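CdnC (PDB 7MGV) probably uses ATP to close side-chain-to-side-chain ester macrocycles in the core of a ribosomally made precursor peptide, as a graspetide-type ATP-grasp ligase. Local coordinates at residues Leu25-Thr30 with Ile51-Asp56; Leu60-Ser65 with Glu78-Lys83; Asp132-Gly137 with Arg347-Val352; Thr239-Asp244 with Lys335-Leu340; Phe248-Gln253 with Asp271-Thr276. All coordinates share one frame; numbering follows the deposited sequence.

Contact 1: Leu25-Thr30 with Ile51-Asp56; sequences LIITHT and IRFNVD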
# COMPACT_ATOMS: atom_id res chain seq x y z
N LEU A 25 -18.78 10.72 3.56
CA LEU A 25 -17.92 10.23 4.62
C LEU A 25 -16.57 10.92 4.56
O LEU A 25 -15.96 11.02 3.49
CB LEU A 25 -17.75 8.72 4.51
CG LEU A 25 -16.97 8.04 5.63
CD1 LEU A 25 -17.76 8.07 6.93
CD2 LEU A 25 -16.60 6.62 5.25
N ILE A 26 -16.10 11.41 5.70
CA ILE A 26 -14.80 12.06 5.81
C ILE A 26 -13.99 11.36 6.90
O ILE A 26 -14.46 11.23 8.04
CB ILE A 26 -14.93 13.56 6.12
CG1 ILE A 26 -15.63 14.29 4.97
CG2 ILE A 26 -13.57 14.17 6.39
CD1 ILE A 26 -15.66 15.79 5.13
N ILE A 27 -12.79 10.91 6.54
CA ILE A 27 -11.89 10.24 7.47
C ILE A 27 -10.85 11.25 7.94
O ILE A 27 -10.14 11.85 7.13
CB ILE A 27 -11.21 9.02 6.81
CG1 ILE A 27 -12.24 8.17 6.06
CG2 ILE A 27 -10.48 8.19 7.85
CD1 ILE A 27 -13.22 7.45 6.96
N THR A 28 -10.77 11.43 9.25
CA THR A 28 -9.83 12.37 9.85
C THR A 28 -9.39 11.81 11.21
O THR A 28 -9.58 10.63 11.49
CB THR A 28 -10.46 13.77 10.00
OG1 THR A 28 -11.85 13.64 10.34
CG2 THR A 28 -10.33 14.56 8.71
N HIS A 29 -8.78 12.67 12.03
CA HIS A 29 -8.48 12.36 13.42
C HIS A 29 -8.97 13.52 14.28
O HIS A 29 -9.36 14.58 13.78
CB HIS A 29 -6.99 12.10 13.63
CG HIS A 29 -6.11 13.26 13.30
ND1 HIS A 29 -5.47 14.01 14.26
CD2 HIS A 29 -5.76 13.81 12.11
CE1 HIS A 29 -4.76 14.97 13.68
NE2 HIS A 29 -4.93 14.86 12.37
N THR A 30 -8.95 13.30 15.60
CA THR A 30 -9.56 14.27 16.51
C THR A 30 -8.83 15.61 16.51
O THR A 30 -9.46 16.65 16.67
CB THR A 30 -9.59 13.70 17.93
OG1 THR A 30 -8.27 13.31 18.32
CG2 THR A 30 -10.52 12.50 17.99
N ILE A 51 -20.49 12.98 7.32
CA ILE A 51 -20.32 11.97 8.36
C ILE A 51 -18.84 11.93 8.72
O ILE A 51 -18.00 11.59 7.88
CB ILE A 51 -20.82 10.59 7.91
CG1 ILE A 51 -22.32 10.64 7.61
CG2 ILE A 51 -20.53 9.55 8.98
CD1 ILE A 51 -22.89 9.31 7.17
N ARG A 52 -18.53 12.27 9.97
CA ARG A 52 -17.15 12.36 10.43
C ARG A 52 -16.74 11.05 11.09
O ARG A 52 -17.33 10.65 12.10
CB ARG A 52 -16.98 13.53 11.40
CG ARG A 52 -15.53 13.92 11.66
CD ARG A 52 -15.46 15.21 12.46
NE ARG A 52 -14.19 15.92 12.26
CZ ARG A 52 -13.24 16.03 13.17
NH1 ARG A 52 -13.40 15.48 14.37
NH2 ARG A 52 -12.13 16.69 12.90
N PHE A 53 -15.74 10.39 10.52
CA PHE A 53 -15.17 9.16 11.07
C PHE A 53 -13.75 9.50 11.52
O PHE A 53 -12.81 9.50 10.72
CB PHE A 53 -15.18 8.04 10.04
CG PHE A 53 -14.82 6.68 10.60
CD1 PHE A 53 -14.62 6.50 11.96
CD2 PHE A 53 -14.68 5.59 9.76
CE1 PHE A 53 -14.28 5.26 12.47
CE2 PHE A 53 -14.34 4.35 10.26
CZ PHE A 53 -14.15 4.18 11.62
N ASN A 54 -13.60 9.79 12.81
CA ASN A 54 -12.29 10.12 13.36
C ASN A 54 -11.53 8.82 13.63
O ASN A 54 -11.99 7.97 14.39
CB ASN A 54 -12.43 10.96 14.63
CG ASN A 54 -12.41 12.44 14.33
OD1 ASN A 54 -12.30 13.27 15.24
ND2 ASN A 54 -12.51 12.79 13.05
N VAL A 55 -10.37 8.69 12.99
CA VAL A 55 -9.73 7.39 12.84
C VAL A 55 -8.93 6.98 14.07
O VAL A 55 -8.73 5.77 14.29
CB VAL A 55 -8.86 7.41 11.58
CG1 VAL A 55 -7.47 7.96 11.87
CG2 VAL A 55 -8.80 6.04 10.96
N ASP A 56 -8.47 7.93 14.89
CA ASP A 56 -7.77 7.57 16.11
C ASP A 56 -8.71 6.97 17.15
O ASP A 56 -8.24 6.26 18.05
CB ASP A 56 -7.06 8.79 16.69
CG ASP A 56 -7.97 9.99 16.83
OD1 ASP A 56 -8.92 10.12 16.02
OD2 ASP A 56 -7.74 10.82 17.74

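Contact 2: Leu60-Ser65 with Glu78-Lys83; sequences LKNKLS and ETPEKK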
# COMPACT_ATOMS: atom_id res chain seq x y z
N LEU A 60 -11.62 1.90 19.68
CA LEU A 60 -11.99 2.13 21.07
C LEU A 60 -13.31 2.89 21.18
O LEU A 60 -14.27 2.41 21.78
CB LEU A 60 -10.88 2.87 21.81
CG LEU A 60 -10.50 2.30 23.18
CD1 LEU A 60 -10.16 0.82 23.07
CD2 LEU A 60 -9.34 3.08 23.79
N LYS A 61 -13.38 4.08 20.59
CA LYS A 61 -14.51 4.97 20.81
C LYS A 61 -15.54 4.96 19.68
O LYS A 61 -16.66 5.44 19.88
CB LYS A 61 -14.02 6.41 21.04
CG LYS A 61 -13.31 6.59 22.38
CD LYS A 61 -12.70 7.98 22.52
CE LYS A 61 -12.18 8.23 23.93
NZ LYS A 61 -11.21 7.19 24.37
N ASN A 62 -15.21 4.42 18.51
CA ASN A 62 -16.19 4.16 17.46
C ASN A 62 -16.39 2.66 17.30
O ASN A 62 -15.54 1.85 17.67
CB ASN A 62 -15.77 4.76 16.11
CG ASN A 62 -15.32 6.20 16.22
OD1 ASN A 62 -14.13 6.49 16.18
ND2 ASN A 62 -16.28 7.11 16.35
N LYS A 63 -17.54 2.30 16.73
CA LYS A 63 -17.83 0.91 16.39
C LYS A 63 -18.29 0.84 14.94
O LYS A 63 -19.26 1.50 14.57
CB LYS A 63 -18.89 0.32 17.34
CG LYS A 63 -18.54 0.48 18.81
CD LYS A 63 -19.78 0.50 19.69
CE LYS A 63 -19.42 0.29 21.16
NZ LYS A 63 -19.01 1.57 21.81
N LEU A 64 -17.60 0.04 14.14
CA LEU A 64 -17.86 -0.06 12.71
C LEU A 64 -18.24 -1.49 12.35
O LEU A 64 -17.65 -2.44 12.88
CB LEU A 64 -16.63 0.38 11.91
CG LEU A 64 -16.66 0.22 10.39
CD1 LEU A 64 -17.57 1.25 9.75
CD2 LEU A 64 -15.25 0.32 9.83
N SER A 65 -19.22 -1.66 11.47
CA SER A 65 -19.63 -3.01 11.10
C SER A 65 -20.13 -3.04 9.66
O SER A 65 -21.01 -2.27 9.29
CB SER A 65 -20.73 -3.53 12.04
OG SER A 65 -21.48 -4.55 11.41
N GLU A 78 -20.95 3.79 14.52
CA GLU A 78 -21.48 4.32 15.77
C GLU A 78 -20.40 5.17 16.43
O GLU A 78 -19.33 4.66 16.79
CB GLU A 78 -21.95 3.19 16.69
CG GLU A 78 -22.89 2.21 16.00
CD GLU A 78 -23.96 1.68 16.94
OE1 GLU A 78 -24.89 1.00 16.45
OE2 GLU A 78 -23.86 1.94 18.15
N THR A 79 -20.70 6.46 16.57
CA THR A 79 -19.86 7.53 17.08
C THR A 79 -20.41 8.03 18.41
O THR A 79 -21.60 7.87 18.70
CB THR A 79 -19.84 8.68 16.05
OG1 THR A 79 -19.47 8.17 14.77
CG2 THR A 79 -18.88 9.80 16.44
N PRO A 80 -19.57 8.61 19.27
CA PRO A 80 -20.10 9.34 20.43
C PRO A 80 -21.08 10.43 20.06
O PRO A 80 -21.92 10.80 20.89
CB PRO A 80 -18.84 9.92 21.09
CG PRO A 80 -17.77 8.94 20.75
CD PRO A 80 -18.12 8.35 19.40
N GLU A 81 -21.01 10.97 18.84
CA GLU A 81 -21.90 12.03 18.40
C GLU A 81 -23.14 11.50 17.68
O GLU A 81 -24.27 11.84 18.05
CB GLU A 81 -21.15 13.00 17.48
CG GLU A 81 -20.13 13.87 18.20
CD GLU A 81 -18.83 14.01 17.43
OE1 GLU A 81 -18.04 14.92 17.75
OE2 GLU A 81 -18.61 13.22 16.49
N LYS A 82 -22.95 10.67 16.66
CA LYS A 82 -24.05 10.23 15.81
C LYS A 82 -23.95 8.73 15.58
O LYS A 82 -22.93 8.09 15.86
CB LYS A 82 -24.05 10.96 14.46
CG LYS A 82 -23.33 12.31 14.47
CD LYS A 82 -23.29 12.94 13.09
CE LYS A 82 -22.26 12.26 12.19
NZ LYS A 82 -20.89 12.81 12.39
N LYS A 83 -25.03 8.16 15.06
CA LYS A 83 -25.06 6.79 14.55
C LYS A 83 -25.54 6.85 13.11
O LYS A 83 -26.63 7.36 12.84
CB LYS A 83 -25.97 5.90 15.40
CG LYS A 83 -25.82 4.41 15.09
CD LYS A 83 -27.17 3.75 14.88
CE LYS A 83 -27.79 4.18 13.56
NZ LYS A 83 -26.96 3.78 12.39

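Contact 3: Asp132-Gly137 with Arg347-Val352; sequences DAYSLG and RRDNRV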
# COMPACT_ATOMS: atom_id res chain seq x y z
N ASP A 132 -17.15 1.61 -3.02
CA ASP A 132 -17.23 1.74 -4.47
C ASP A 132 -17.77 3.09 -4.92
O ASP A 132 -17.72 3.39 -6.12
CB ASP A 132 -18.08 0.61 -5.07
CG ASP A 132 -19.50 0.59 -4.52
OD1 ASP A 132 -19.80 1.37 -3.60
OD2 ASP A 132 -20.30 -0.23 -5.02
N ALA A 133 -18.28 3.90 -4.00
CA ALA A 133 -18.61 5.27 -4.34
C ALA A 133 -17.34 6.06 -4.63
O ALA A 133 -16.23 5.63 -4.30
CB ALA A 133 -19.40 5.93 -3.21
N TYR A 134 -17.50 7.21 -5.27
CA TYR A 134 -16.36 8.06 -5.61
C TYR A 134 -15.51 8.33 -4.37
O TYR A 134 -16.04 8.61 -3.29
CB TYR A 134 -16.83 9.37 -6.23
CG TYR A 134 -15.72 10.39 -6.38
CD1 TYR A 134 -14.84 10.33 -7.46
CD2 TYR A 134 -15.54 11.39 -5.44
CE1 TYR A 134 -13.82 11.26 -7.59
CE2 TYR A 134 -14.53 12.32 -5.56
CZ TYR A 134 -13.67 12.25 -6.64
OH TYR A 134 -12.66 13.17 -6.76
N SER A 135 -14.19 8.24 -4.53
CA SER A 135 -13.27 8.34 -3.42
C SER A 135 -12.22 9.41 -3.70
O SER A 135 -11.62 9.42 -4.78
CB SER A 135 -12.58 6.99 -3.15
OG SER A 135 -11.64 6.69 -4.16
N LEU A 136 -12.01 10.30 -2.74
CA LEU A 136 -10.88 11.23 -2.76
C LEU A 136 -9.85 10.70 -1.77
O LEU A 136 -9.79 11.11 -0.61
CB LEU A 136 -11.33 12.65 -2.43
CG LEU A 136 -10.28 13.74 -2.64
CD1 LEU A 136 -9.66 13.66 -4.03
CD2 LEU A 136 -10.88 15.11 -2.40
N GLY A 137 -9.03 9.77 -2.25
CA GLY A 137 -8.06 9.11 -1.40
C GLY A 137 -8.46 7.68 -1.07
O GLY A 137 -9.61 7.42 -0.72
N ARG A 347 -14.78 15.53 -12.19
CA ARG A 347 -14.03 14.54 -11.44
C ARG A 347 -13.30 13.59 -12.38
O ARG A 347 -13.70 13.40 -13.54
CB ARG A 347 -14.94 13.71 -10.53
CG ARG A 347 -15.92 14.50 -9.71
CD ARG A 347 -16.85 13.55 -8.97
NE ARG A 347 -17.21 14.06 -7.66
CZ ARG A 347 -18.00 13.43 -6.80
NH1 ARG A 347 -18.54 12.26 -7.12
NH2 ARG A 347 -18.26 13.98 -5.63
N ARG A 348 -12.24 12.99 -11.86
CA ARG A 348 -11.66 11.78 -12.45
C ARG A 348 -12.35 10.62 -11.77
O ARG A 348 -11.95 10.17 -10.70
CB ARG A 348 -10.15 11.75 -12.27
CG ARG A 348 -9.41 12.84 -13.03
CD ARG A 348 -8.00 13.04 -12.51
NE ARG A 348 -7.33 14.16 -13.16
CZ ARG A 348 -7.32 15.40 -12.69
NH1 ARG A 348 -7.95 15.68 -11.55
NH2 ARG A 348 -6.68 16.36 -13.35
N ASP A 349 -13.43 10.14 -12.40
CA ASP A 349 -14.30 9.15 -11.78
C ASP A 349 -13.53 7.88 -11.45
O ASP A 349 -12.95 7.25 -12.34
CB ASP A 349 -15.48 8.85 -12.70
CG ASP A 349 -16.60 8.10 -12.00
OD1 ASP A 349 -17.05 8.58 -10.94
OD2 ASP A 349 -17.02 7.05 -12.51
N ASN A 350 -13.53 7.50 -10.18
CA ASN A 350 -12.82 6.31 -9.71
C ASN A 350 -13.75 5.34 -8.98
O ASN A 350 -13.29 4.55 -8.15
CB ASN A 350 -11.65 6.70 -8.81
CG ASN A 350 -12.08 7.48 -7.58
OD1 ASN A 350 -13.27 7.63 -7.30
ND2 ASN A 350 -11.10 8.00 -6.84
N ARG A 351 -15.05 5.38 -9.28
CA ARG A 351 -15.97 4.45 -8.66
C ARG A 351 -15.64 3.02 -9.08
O ARG A 351 -15.30 2.76 -10.23
CB ARG A 351 -17.41 4.79 -9.05
CG ARG A 351 -17.92 6.10 -8.47
CD ARG A 351 -19.27 6.47 -9.06
NE ARG A 351 -19.21 6.58 -10.51
CZ ARG A 351 -20.27 6.79 -11.29
NH1 ARG A 351 -21.48 6.92 -10.75
NH2 ARG A 351 -20.12 6.88 -12.61
N VAL A 352 -15.73 2.10 -8.12
CA VAL A 352 -15.48 0.69 -8.39
C VAL A 352 -16.76 0.12 -8.99
O VAL A 352 -17.70 -0.21 -8.26
CB VAL A 352 -15.04 -0.07 -7.14
CG1 VAL A 352 -14.79 -1.54 -7.47
CG2 VAL A 352 -13.80 0.57 -6.54
O HOH W 1 -13.68 4.76 -5.22

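Contact 4: Thr239-Asp244 with Lys335-Leu340; sequences TVVGRD and KSIADL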
# COMPACT_ATOMS: atom_id res chain seq x y z
N THR A 239 -1.49 23.30 -5.22
CA THR A 239 -2.58 22.46 -4.75
C THR A 239 -3.57 22.27 -5.89
O THR A 239 -4.07 23.25 -6.45
CB THR A 239 -3.27 23.07 -3.53
OG1 THR A 239 -2.28 23.55 -2.61
CG2 THR A 239 -4.13 22.03 -2.84
N VAL A 240 -3.85 21.02 -6.24
CA VAL A 240 -4.77 20.68 -7.32
C VAL A 240 -5.95 19.94 -6.71
O VAL A 240 -5.76 18.89 -6.07
CB VAL A 240 -4.09 19.84 -8.40
CG1 VAL A 240 -4.95 19.80 -9.66
CG2 VAL A 240 -2.71 20.39 -8.70
N VAL A 241 -7.14 20.48 -6.91
CA VAL A 241 -8.40 19.85 -6.50
C VAL A 241 -9.20 19.64 -7.78
O VAL A 241 -9.79 20.59 -8.31
CB VAL A 241 -9.17 20.70 -5.49
CG1 VAL A 241 -10.41 19.94 -5.00
CG2 VAL A 241 -8.28 21.08 -4.31
N GLY A 242 -9.23 18.41 -8.27
CA GLY A 242 -9.85 18.14 -9.55
C GLY A 242 -9.09 18.82 -10.67
O GLY A 242 -7.95 18.47 -10.96
N ARG A 243 -9.72 19.81 -11.30
CA ARG A 243 -9.06 20.64 -12.31
C ARG A 243 -8.82 22.06 -11.82
O ARG A 243 -8.45 22.93 -12.61
CB ARG A 243 -9.87 20.64 -13.60
CG ARG A 243 -10.19 19.25 -14.13
CD ARG A 243 -10.63 19.27 -15.58
NE ARG A 243 -9.57 19.74 -16.48
CZ ARG A 243 -8.59 18.98 -16.95
NH1 ARG A 243 -8.52 17.70 -16.61
NH2 ARG A 243 -7.68 19.50 -17.75
N ASP A 244 -9.03 22.32 -10.53
CA ASP A 244 -8.75 23.62 -9.93
C ASP A 244 -7.31 23.65 -9.46
O ASP A 244 -6.90 22.82 -8.64
CB ASP A 244 -9.71 23.90 -8.77
CG ASP A 244 -11.16 23.99 -9.22
OD1 ASP A 244 -11.42 23.85 -10.43
OD2 ASP A 244 -12.03 24.19 -8.35
N LYS A 335 -13.60 25.37 -0.68
CA LYS A 335 -14.76 25.37 -1.55
C LYS A 335 -14.56 24.42 -2.72
O LYS A 335 -15.50 23.72 -3.14
CB LYS A 335 -15.04 26.78 -2.06
CG LYS A 335 -16.19 26.89 -3.04
CD LYS A 335 -17.42 27.51 -2.39
CE LYS A 335 -18.64 27.38 -3.28
NZ LYS A 335 -19.03 25.96 -3.49
N SER A 336 -13.35 24.37 -3.28
CA SER A 336 -13.07 23.42 -4.35
C SER A 336 -13.28 21.99 -3.88
O SER A 336 -13.95 21.20 -4.56
CB SER A 336 -11.64 23.63 -4.86
OG SER A 336 -11.59 24.71 -5.77
N ILE A 337 -12.73 21.65 -2.71
CA ILE A 337 -12.86 20.30 -2.19
C ILE A 337 -14.32 19.97 -1.91
O ILE A 337 -14.79 18.85 -2.20
CB ILE A 337 -11.99 20.12 -0.93
CG1 ILE A 337 -10.52 20.27 -1.30
CG2 ILE A 337 -12.24 18.77 -0.28
CD1 ILE A 337 -9.59 20.36 -0.12
N ALA A 338 -15.08 20.92 -1.37
CA ALA A 338 -16.49 20.68 -1.09
C ALA A 338 -17.28 20.45 -2.37
O ALA A 338 -18.08 19.51 -2.46
CB ALA A 338 -17.07 21.86 -0.31
N ASP A 339 -17.07 21.29 -3.38
CA ASP A 339 -17.75 21.11 -4.66
C ASP A 339 -17.38 19.77 -5.29
O ASP A 339 -18.23 19.12 -5.91
CB ASP A 339 -17.41 22.26 -5.61
CG ASP A 339 -18.03 23.57 -5.18
OD1 ASP A 339 -18.83 23.57 -4.22
OD2 ASP A 339 -17.71 24.61 -5.80
N LEU A 340 -16.13 19.35 -5.13
CA LEU A 340 -15.71 18.07 -5.69
C LEU A 340 -16.38 16.91 -4.96
O LEU A 340 -16.80 15.93 -5.59
CB LEU A 340 -14.19 17.94 -5.62
CG LEU A 340 -13.57 16.71 -6.29
CD1 LEU A 340 -13.47 16.90 -7.80
CD2 LEU A 340 -12.21 16.40 -5.70

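Contact 5: Phe248-Gln253 with Asp271-Thr276; sequences FEIDSQ and DKWIPT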
# COMPACT_ATOMS: atom_id res chain seq x y z
N PHE A 248 1.15 28.82 -5.36
CA PHE A 248 1.70 29.76 -4.40
C PHE A 248 3.21 29.76 -4.53
O PHE A 248 3.82 28.71 -4.78
CB PHE A 248 1.29 29.41 -2.97
CG PHE A 248 -0.19 29.32 -2.77
CD1 PHE A 248 -0.92 30.42 -2.36
CD2 PHE A 248 -0.86 28.12 -3.00
CE1 PHE A 248 -2.29 30.33 -2.18
CE2 PHE A 248 -2.22 28.03 -2.82
CZ PHE A 248 -2.94 29.14 -2.41
N GLU A 249 3.82 30.93 -4.36
CA GLU A 249 5.25 31.09 -4.57
C GLU A 249 5.89 31.84 -3.42
O GLU A 249 5.26 32.68 -2.76
CB GLU A 249 5.54 31.82 -5.90
CG GLU A 249 5.49 33.34 -5.81
CD GLU A 249 5.81 34.00 -7.14
OE1 GLU A 249 5.66 33.34 -8.19
OE2 GLU A 249 6.20 35.19 -7.13
N ILE A 250 7.15 31.50 -3.17
CA ILE A 250 8.07 32.31 -2.39
C ILE A 250 9.18 32.75 -3.34
O ILE A 250 9.92 31.90 -3.87
CB ILE A 250 8.65 31.56 -1.19
CG1 ILE A 250 7.57 31.29 -0.14
CG2 ILE A 250 9.79 32.35 -0.57
CD1 ILE A 250 8.10 30.68 1.14
N ASP A 251 9.27 34.05 -3.58
CA ASP A 251 10.28 34.62 -4.47
C ASP A 251 11.51 34.91 -3.64
O ASP A 251 11.62 35.97 -3.01
CB ASP A 251 9.75 35.87 -5.16
CG ASP A 251 10.47 36.17 -6.46
OD1 ASP A 251 11.69 35.94 -6.54
OD2 ASP A 251 9.81 36.64 -7.41
N SER A 252 12.46 33.97 -3.62
CA SER A 252 13.69 34.16 -2.86
C SER A 252 14.51 35.30 -3.42
O SER A 252 15.10 36.09 -2.67
CB SER A 252 14.50 32.86 -2.86
OG SER A 252 13.66 31.73 -2.80
N GLN A 253 14.56 35.41 -4.75
CA GLN A 253 15.36 36.45 -5.39
C GLN A 253 14.87 37.84 -5.02
O GLN A 253 15.65 38.70 -4.59
CB GLN A 253 15.34 36.24 -6.91
CG GLN A 253 16.15 37.24 -7.71
CD GLN A 253 15.93 37.10 -9.20
OE1 GLN A 253 14.84 37.34 -9.71
NE2 GLN A 253 16.97 36.68 -9.92
N ASP A 271 8.78 35.85 3.89
CA ASP A 271 8.64 34.52 4.46
C ASP A 271 7.26 33.92 4.23
O ASP A 271 7.02 32.78 4.64
CB ASP A 271 8.92 34.56 5.97
CG ASP A 271 8.28 35.74 6.66
OD1 ASP A 271 7.04 35.74 6.82
OD2 ASP A 271 9.01 36.68 7.04
N LYS A 272 6.36 34.64 3.56
CA LYS A 272 4.99 34.20 3.35
C LYS A 272 4.78 33.82 1.89
O LYS A 272 5.27 34.51 0.99
CB LYS A 272 4.00 35.29 3.75
CG LYS A 272 4.14 35.76 5.19
CD LYS A 272 2.80 35.70 5.92
CE LYS A 272 2.97 35.98 7.40
NZ LYS A 272 2.16 35.05 8.24
N TRP A 273 4.07 32.72 1.67
CA TRP A 273 3.68 32.35 0.32
C TRP A 273 2.67 33.34 -0.22
O TRP A 273 1.74 33.77 0.48
CB TRP A 273 3.08 30.94 0.31
CG TRP A 273 4.03 29.90 0.81
CD1 TRP A 273 4.22 29.53 2.11
CD2 TRP A 273 4.93 29.12 0.03
NE1 TRP A 273 5.18 28.55 2.18
CE2 TRP A 273 5.63 28.28 0.92
CE3 TRP A 273 5.20 29.03 -1.34
CZ2 TRP A 273 6.60 27.37 0.48
CZ3 TRP A 273 6.16 28.14 -1.77
CH2 TRP A 273 6.85 27.32 -0.86
N ILE A 274 2.85 33.73 -1.48
CA ILE A 274 1.88 34.61 -2.13
C ILE A 274 1.25 33.85 -3.29
O ILE A 274 1.94 33.09 -3.98
CB ILE A 274 2.53 35.93 -2.59
CG1 ILE A 274 3.57 35.68 -3.68
CG2 ILE A 274 3.16 36.65 -1.41
CD1 ILE A 274 3.93 36.91 -4.49
N PRO A 275 -0.06 34.00 -3.52
CA PRO A 275 -0.67 33.37 -4.69
C PRO A 275 -0.04 33.88 -5.97
O PRO A 275 0.34 35.05 -6.09
CB PRO A 275 -2.15 33.78 -4.58
CG PRO A 275 -2.35 34.06 -3.13
CD PRO A 275 -1.05 34.64 -2.64
N THR A 276 0.07 32.98 -6.95
CA THR A 276 0.70 33.29 -8.22
C THR A 276 -0.01 32.49 -9.31
O THR A 276 -0.90 31.69 -9.03
CB THR A 276 2.20 32.98 -8.18
OG1 THR A 276 2.85 33.54 -9.33
CG2 THR A 276 2.44 31.47 -8.15

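Contact 1: Leu25-Thr30 with Ile51-Asp56
Thr30 and Asp56 meet where the two segments end: the hydroxyl OG1 of Thr30 donates to OD2 of Asp56 at 2.6 Å, on the syn lone pair, while the Thr30 backbone N reaches OD1 of Asp56 at 3.2 Å from above the carboxylate plane. With an alanine in place of Asp56, the Thr30 hydroxyl and amide would probably lose the carboxylate they both use. Behind this pair run the strands 25-28 and 51-54, whose axes lie 25° from parallel. A ladder from Ile26 N to Ile51 O (2.9 Å) through Val55 N to Thr28 O (2.6 Å) joins them as the two strands of a beta-alpha-beta unit, crossed over by helix 35-46. On one face Ile27 lies alongside Phe53, its CD1 3.7 Å from CD2 of the ring; chi1 of -171° swings that ring anti to its own amide N. Leu25 CD1 reaches Ile51 CG2 on the same face, which helix 110-130 covers through Leu124, Phe127 and Leu128.

Contact 2: Leu60-Ser65 with Glu78-Lys83
Lys63 and Glu78 form an antiparallel hydrogen-bonded pair that closes the open end of the hairpin made by strands 63-69 and 72-78, part of a three-stranded antiparallel sheet. The backbone bonds are reciprocal: Lys63 N donates to Glu78 O at 3.0 Å, and Glu78 N returns to Lys63 O at 2.8 Å. Both donors lie in the plane of the carbonyl they meet, with N-H...O angles of 158° and 159°, as expected of a regular ladder rung. A CA-H...O contact from Asn62 CA, 3.2 Å from Glu78 O, supplements the rung.

Among the side chains, Lys63 and Glu78 leave the same face of the sheet with CB atoms 4.2 Å apart, yet their charged ends diverge: NZ of Lys63 stays 6.1 Å from OE2 of Glu78, so no salt bridge forms. Intersubunit bonds occupy the other edge of strand 63-69, where the backbone of Asn62 and Leu64 binds Asn169 of the second subunit and Ser65 joins an antiparallel ladder with a strand of that chain. Beyond the rung, packing takes over as the chain turns at Pro80, whose CD rests 3.3 Å from the carbonyl O of Lys61.

Contact 3: Asp132-Gly137 with Arg347-Val352
Asn350 ND2 donates to Ser135 O at 2.6 Å, almost straight at 176°, with the acceptor in the amide plane. OD1 of the same amide accepts a hydrogen bond from Ser135 N at 3.0 Å, so one side chain reads both backbone polar groups of a strand residue; chi1 of 60° sets the amide between its own N and carbonyl carbon. A water adds a second link, bridging Ala133 O, Ser135 OG and Asn350 O. Across the Tyr134 ring the guanidinium of Arg347 lies flat, planes 15° apart and CZ 3.9 Å from the ring centroid, a cation-pi stack; its NH2 also hydrogen-bonds to Leu340 O of helix 332-341. A leucine at Tyr134 would probably leave this guanidinium without its aromatic platform, and Asp296 without the phenol's hydrogen bond. Val352 N binds Asp132 O at 3.1 Å. The C-terminal segment thus flanks strand 134-136, an outermost strand of the parallel sheet that pairs with strand 91-94, while helix 332-341 packs on Tyr134 and Leu136 through Leu340.

Contact 4: Thr239-Asp244 with Lys335-Leu340
Val241 packs tightly against one turn of helix 335-340. Its CG1 stands 3.7 Å from both Ile337 N and Ile337 CG1, with CG2 at a similar distance from that CG1, so both branches meet it, and the side chains cross at about a right angle. The valine CG1 lies anti to its backbone N (chi1 -175°), which also brings it 4.0 Å from Leu340 CD2. Beside it, Gly242 lets the chain turn close to Leu340: its CA is 4.2 Å from CD1, and a CB would come tightly against that methyl. The other flank is polar, and opens toward solvent at Asp244, though Ser336 itself is buried. There Ser336 OG donates to Asp244 OD2 at 2.7 Å, using the anti lone pair of the carboxylate, and Tyr246 OH hydrogen-bonds to the same serine hydroxyl. Val241 to Asp244 form a type II' turn, the two-residue loop of a beta hairpin formed by strands 234-241 and 244-251, here with a helix packed against its end in the ATP-grasp fold.

Contact 5: Phe248-Gln253 with Asp271-Thr276
Ile250 lies over one face of the Trp273 indole: CG1 is 3.5 Å from the centroid of the six-membered ring and 17° off its normal, a CH-pi contact, while CD1 extends along the same face to reach CE2 at 3.5 Å. With chi1 of -68°, Ile250 CG1 stands opposite its carbonyl carbon, and the ethyl arm can follow the ring. Trp273 also meets Trp323, their ring planes nearly perpendicular. Next to it, Phe248 crosses Pro275 obliquely, its CE1 3.8 Å from the proline CG, and Leu324 of helix 322-325 touches both Phe248 and Trp273.

Glu249 points to the other face of the sheet. Its CG packs 3.7 Å from CG1 of Ile274, and its side chain crosses that of Thr276 at about a right angle. Thr276 OG1 donates to Glu249 OE1 at 3.0 Å from well above the carboxylate plane. Glu249 and Ile274 exchange backbone hydrogen bonds, adding strand 274-276 to the edge of the antiparallel sheet. The contact therefore divides by chemistry: an apolar cluster of Phe248, Ile250, Trp273 and Pro275, its tryptophan side chain about 7 Å from ADP, and a mixed side of Glu249, Ile274 and Thr276, where a buried carboxylate accepts a hydroxyl hydrogen bond that probably helps to offset the cost of burying its charge.

How the contacts relate
From the N terminus, contact 1 closes a short beta-alpha-beta loop, and contact 2 follows in series as a hairpin. The two touch where Phe53 and Asn54 meet Asn62, so the parallel sheet and the small antiparallel sheet pack together. Contact 3 closes the longest loop, bringing the C-terminal segment back to the parallel sheet that contact 1 also reaches. Contact 4 nests inside that loop and contact 5 inside contact 4, both on one antiparallel sheet. Contacts 3 and 4 touch through Arg347 with Leu340 and Arg348 with Gly242, so the C-terminal segment is also tied to helix 332-341 and the Gly242 turn. Contacts 2 and 3 both reach the second subunit; contacts 2 and 5 lie on opposite sides of the chain's centre.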